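Fusolin (Unidentified entomopoxvirus, PDB 4OW5) enhances the virulence of the virus and crystallises in vivo into viral spindles, probably acting on chitin as a lytic polysaccharide monooxygenase. Local coordinates at residues 152-155 / 156-160; 237-241 / 242-246. All coordinates share one frame; numbering follows the deposited sequence.

Contact 1 (152-155 / 156-160); sequences YITV and PSFNV
A type I beta turn joins Val155 to Phe158 directly after strand 147-154 and, with a CH-pi contact between Thr154 and Phe158, turns the chain sharply aside at the end of an inner strand of the six-stranded sheet. The turn is closed by the backbone bond from Phe158 N to Val155 O, 3.1 Å long and nearly straight, with an N-H...O angle of 167°; the donor stands above the carbonyl plane. Pro156 and Ser157 occupy the two corners, and the proline ring fixes phi of Pro156 near -60°, a value the turn needs. Pro156 CD lies tight against Val155 CB, at 3.5 Å. Ser157 OG touches the CG2 branch of Val155 at 3.6 Å. On the Thr154 side of the turn, the methyl CG2 of Thr154 sits over one face of the Phe158 ring, 3.8 Å from its centroid and displaced toward the CG end. Phe158 CG is turned away from its own backbone N (chi1 173°), which lays the ring against Thr154. Thr154 splits its two branches: CG2 serves the ring, while OG1 is hydrogen-bonded to Val210 N. Phe158 also packs on Val210, Val165 and Gln169, Val155 on Ile171, and Thr154 on Phe209. Strand 147-154 lies between its antiparallel partners 170-176 and 209-217, and the turn follows directly at its end.

Contact 2 (237-241 / 242-246); sequences LGINE and EDKIR
Glu241 and Lys244 run side by side and point the same way, whereas Arg246 comes across Glu241 at about a right angle. The guanidinium offers its edge to the carboxylate: Arg246 NH2 donates to the syn lone pair of Glu241 OE1 at 3.2 Å, the oxygen lying almost in the guanidinium plane, and a weak second bond comes from NH1. The two flat groups are turned 59° against each other, and both nitrogens converge on OE1, in place of a bidentate pair using both carboxylate oxygens. A bend at chi2 of Glu241 (-72°) curls its carboxylate back toward the arginine. The extended Lys244 chain brings its CD to 3.6 Å from Glu241 OE2 and over one face of the guanidinium, toward its rim, with NZ beyond salt-bridge range of that oxygen. At the other end, Asn240 and Glu242 meet with amide and carboxylate planes 77° apart. Asn240 ND2 donates a 2.7 Å hydrogen bond to Glu242 OE2, meeting it on the anti side and somewhat out of both planes, while a water donates to Asn240 OD1 and weakly accepts from Glu242 N. Ile239 sends CD1 to 4.0 Å from Lys244 CA. Asp243 OD2 is bound by Ser114 of the second subunit, and Asn40 of the second subunit is hydrogen-bonded to Asp243 O and Ile245 N. The backbone bonds Asp243 N to Asn240 O (2.9 Å) and Lys244 N to Glu241 O (3.1 Å) are the i+3 to i pairs of a short 3-10 turn, here set in a linker lying against a partner subunit.

How the contacts relate
From the N terminus the chain first reaches contact 1, where a turn ends strand 147-154 and starts the loop that returns as strand 170-176. It then runs through 180-182 and 194-203 of the four-stranded sheet and 209-217 and 223-234 of the mixed sheet before leaving for contact 2, which closes a short 3-10 turn. Contacts 1 and 2 are in series, neither enclosing nor crossing the other; the centres of contacts 1 and 2 lie 29 Å apart. Contact 1 belongs to the LPMO-like domain and ties the following loop to the strand end, whereas contact 2 shapes the surface arm leading toward helix 338-352. Both meet the second subunit, contact 1 through Asn159, contact 2 far more extensively.

Contact 1 (152-155 / 156-160)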
loop_
_atom_site.group_PDB
_atom_site.type_symbol
_atom_site.label_atom_id
_atom_site.label_comp_id
_atom_site.label_asym_id
_atom_site.label_seq_id
_atom_site.Cartn_x
_atom_site.Cartn_y
_atom_site.Cartn_z
ATOM N N TYR A 152 -0.409 14.185 -16.508
ATOM C CA TYR A 152 -0.108 12.785 -16.689
ATOM C C TYR A 152 -0.178 12.025 -15.395
ATOM O O TYR A 152 0.067 12.592 -14.342
ATOM C CB TYR A 152 1.296 12.594 -17.267
ATOM C CG TYR A 152 1.517 13.277 -18.594
ATOM C CD1 TYR A 152 1.440 12.566 -19.783
ATOM C CD2 TYR A 152 1.865 14.621 -18.660
ATOM C CE1 TYR A 152 1.662 13.179 -21.007
ATOM C CE2 TYR A 152 2.095 15.247 -19.879
ATOM C CZ TYR A 152 1.963 14.527 -21.057
ATOM O OH TYR A 152 2.186 15.093 -22.279
ATOM N N ILE A 153 -0.440 10.721 -15.482
ATOM C CA ILE A 153 -0.449 9.800 -14.349
ATOM C C ILE A 153 0.495 8.645 -14.683
ATOM O O ILE A 153 0.528 8.166 -15.833
ATOM C CB ILE A 153 -1.861 9.286 -13.944
ATOM C CG1 ILE A 153 -1.763 8.440 -12.652
ATOM C CG2 ILE A 153 -2.514 8.445 -15.068
ATOM C CD1 ILE A 153 -3.066 8.106 -12.038
ATOM N N THR A 154 1.254 8.204 -13.692
ATOM C CA THR A 154 2.132 7.066 -13.899
ATOM C C THR A 154 1.318 5.773 -14.203
ATOM O O THR A 154 0.196 5.594 -13.726
ATOM C CB THR A 154 3.077 6.831 -12.736
ATOM O OG1 THR A 154 2.348 6.926 -11.512
ATOM C CG2 THR A 154 4.277 7.779 -12.753
ATOM N N VAL A 155 1.915 4.918 -15.010
ATOM C CA VAL A 155 1.362 3.606 -15.383
ATOM C C VAL A 155 1.235 2.760 -14.109
ATOM O O VAL A 155 2.006 2.970 -13.175
ATOM C CB VAL A 155 2.171 2.861 -16.473
ATOM C CG1 VAL A 155 2.185 3.630 -17.798
ATOM C CG2 VAL A 155 3.594 2.525 -16.015
ATOM N N PRO A 156 0.352 1.745 -14.074
ATOM C CA PRO A 156 0.225 0.947 -12.837
ATOM C C PRO A 156 1.490 0.220 -12.361
ATOM O O PRO A 156 1.626 0.024 -11.169
ATOM C CB PRO A 156 -0.887 -0.049 -13.168
ATOM C CG PRO A 156 -1.631 0.571 -14.321
ATOM C CD PRO A 156 -0.645 1.351 -15.091
ATOM N N SER A 157 2.429 -0.118 -13.233
ATOM C CA SER A 157 3.648 -0.813 -12.786
ATOM C C SER A 157 4.710 0.115 -12.149
ATOM O O SER A 157 5.765 -0.377 -11.749
ATOM C CB SER A 157 4.289 -1.571 -13.936
ATOM O OG SER A 157 4.892 -0.681 -14.858
ATOM N N PHE A 158 4.478 1.448 -12.121
ATOM C CA PHE A 158 5.429 2.390 -11.543
ATOM C C PHE A 158 5.592 2.132 -10.049
ATOM O O PHE A 158 4.615 2.013 -9.305
ATOM C CB PHE A 158 4.965 3.842 -11.790
ATOM C CG PHE A 158 5.774 4.911 -11.094
ATOM C CD1 PHE A 158 7.009 5.301 -11.592
ATOM C CD2 PHE A 158 5.340 5.466 -9.899
ATOM C CE1 PHE A 158 7.796 6.229 -10.906
ATOM C CE2 PHE A 158 6.106 6.423 -9.238
ATOM C CZ PHE A 158 7.335 6.787 -9.742
ATOM N N ASN A 159 6.835 2.131 -9.605
ATOM C CA ASN A 159 7.176 1.892 -8.205
ATOM C C ASN A 159 8.020 3.082 -7.732
ATOM O O ASN A 159 9.184 3.189 -8.103
ATOM C CB ASN A 159 7.909 0.553 -8.096
ATOM C CG ASN A 159 8.310 0.160 -6.711
ATOM O OD1 ASN A 159 8.468 0.997 -5.826
ATOM N ND2 ASN A 159 8.636 -1.094 -6.531
ATOM N N VAL A 160 7.425 3.974 -6.928
ATOM C CA VAL A 160 8.087 5.196 -6.461
ATOM C C VAL A 160 9.356 4.875 -5.661
ATOM O O VAL A 160 10.320 5.649 -5.709
ATOM C CB VAL A 160 7.122 6.094 -5.639
ATOM C CG1 VAL A 160 6.844 5.511 -4.257
ATOM C CG2 VAL A 160 7.652 7.518 -5.540
#

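Contact 2 (237-241 / 242-246)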
loop_
_atom_site.group_PDB
_atom_site.type_symbol
_atom_site.label_atom_id
_atom_site.label_comp_id
_atom_site.label_asym_id
_atom_site.label_seq_id
_atom_site.Cartn_x
_atom_site.Cartn_y
_atom_site.Cartn_z
ATOM N N LEU A 237 -11.836 0.607 5.130
ATOM C CA LEU A 237 -11.712 -0.662 5.839
ATOM C C LEU A 237 -13.083 -1.330 6.063
ATOM O O LEU A 237 -14.108 -0.673 6.154
ATOM C CB LEU A 237 -11.010 -0.438 7.194
ATOM C CG LEU A 237 -9.606 0.181 7.139
ATOM C CD1 LEU A 237 -8.991 0.265 8.517
ATOM C CD2 LEU A 237 -8.679 -0.613 6.243
ATOM N N GLY A 238 -13.060 -2.637 6.159
ATOM C CA GLY A 238 -14.236 -3.446 6.413
ATOM C C GLY A 238 -14.636 -4.216 5.185
ATOM O O GLY A 238 -13.952 -4.191 4.162
ATOM N N ILE A 239 -15.725 -4.937 5.309
ATOM C CA ILE A 239 -16.249 -5.740 4.231
ATOM C C ILE A 239 -16.698 -4.868 3.059
ATOM O O ILE A 239 -17.193 -3.771 3.248
ATOM C CB ILE A 239 -17.398 -6.676 4.732
ATOM C CG1 ILE A 239 -17.776 -7.687 3.618
ATOM C CG2 ILE A 239 -18.627 -5.879 5.250
ATOM C CD1 ILE A 239 -18.794 -8.799 3.981
ATOM N N ASN A 240 -16.457 -5.360 1.844
ATOM C CA ASN A 240 -16.941 -4.759 0.613
ATOM C C ASN A 240 -18.458 -4.839 0.679
ATOM O O ASN A 240 -19.007 -5.934 0.781
ATOM C CB ASN A 240 -16.377 -5.538 -0.587
ATOM C CG ASN A 240 -16.710 -4.984 -1.951
ATOM O OD1 ASN A 240 -17.344 -3.952 -2.079
ATOM N ND2 ASN A 240 -16.363 -5.698 -3.023
ATOM N N GLU A 241 -19.145 -3.702 0.721
ATOM C CA GLU A 241 -20.614 -3.690 0.877
ATOM C C GLU A 241 -21.367 -4.571 -0.117
ATOM O O GLU A 241 -22.383 -5.148 0.254
ATOM C CB GLU A 241 -21.160 -2.258 0.787
ATOM C CG GLU A 241 -20.907 -1.459 2.058
ATOM C CD GLU A 241 -21.775 -1.883 3.230
ATOM O OE1 GLU A 241 -23.012 -1.981 3.053
ATOM O OE2 GLU A 241 -21.216 -2.137 4.322
ATOM N N GLU A 242 -20.862 -4.761 -1.331
ATOM C CA GLU A 242 -21.584 -5.626 -2.282
ATOM C C GLU A 242 -21.587 -7.109 -1.883
ATOM O O GLU A 242 -22.412 -7.857 -2.398
ATOM C CB GLU A 242 -21.043 -5.483 -3.701
ATOM C CG GLU A 242 -19.592 -5.897 -3.862
ATOM C CD GLU A 242 -19.027 -5.648 -5.237
ATOM O OE1 GLU A 242 -19.745 -5.864 -6.242
ATOM O OE2 GLU A 242 -17.828 -5.294 -5.312
ATOM N N ASP A 243 -20.693 -7.530 -0.964
ATOM C CA ASP A 243 -20.655 -8.907 -0.454
ATOM C C ASP A 243 -21.389 -9.066 0.876
ATOM O O ASP A 243 -21.478 -10.180 1.376
ATOM C CB ASP A 243 -19.199 -9.314 -0.220
ATOM C CG ASP A 243 -18.385 -9.404 -1.465
ATOM O OD1 ASP A 243 -18.987 -9.415 -2.570
ATOM O OD2 ASP A 243 -17.155 -9.557 -1.347
ATOM N N LYS A 244 -21.887 -7.983 1.446
ATOM C CA LYS A 244 -22.521 -8.004 2.762
ATOM C C LYS A 244 -23.961 -8.536 2.765
ATOM O O LYS A 244 -24.877 -7.868 2.283
ATOM C CB LYS A 244 -22.508 -6.590 3.370
ATOM C CG LYS A 244 -22.779 -6.593 4.889
ATOM C CD LYS A 244 -22.879 -5.184 5.437
ATOM C CE LYS A 244 -23.171 -5.172 6.916
ATOM N NZ LYS A 244 -23.545 -3.815 7.404
ATOM N N ILE A 245 -24.174 -9.682 3.425
ATOM C CA ILE A 245 -25.514 -10.246 3.635
ATOM C C ILE A 245 -26.060 -9.614 4.923
ATOM O O ILE A 245 -25.422 -9.693 5.966
ATOM C CB ILE A 245 -25.500 -11.801 3.696
ATOM C CG1 ILE A 245 -24.878 -12.386 2.424
ATOM C CG2 ILE A 245 -26.933 -12.396 3.950
ATOM C CD1 ILE A 245 -24.537 -13.876 2.515
ATOM N N ARG A 246 -27.262 -9.024 4.862
ATOM C CA ARG A 246 -27.914 -8.388 6.005
ATOM C C ARG A 246 -28.922 -9.348 6.639
ATOM O O ARG A 246 -29.455 -10.225 5.956
ATOM C CB ARG A 246 -28.598 -7.097 5.567
ATOM C CG ARG A 246 -27.573 -6.013 5.275
ATOM C CD ARG A 246 -28.187 -4.679 4.906
ATOM N NE ARG A 246 -27.300 -3.573 5.275
ATOM C CZ ARG A 246 -26.213 -3.192 4.603
ATOM N NH1 ARG A 246 -25.848 -3.827 3.493
ATOM N NH2 ARG A 246 -25.485 -2.170 5.033
HETATM O O HOH W 1 -19.707 -2.335 -3.144
#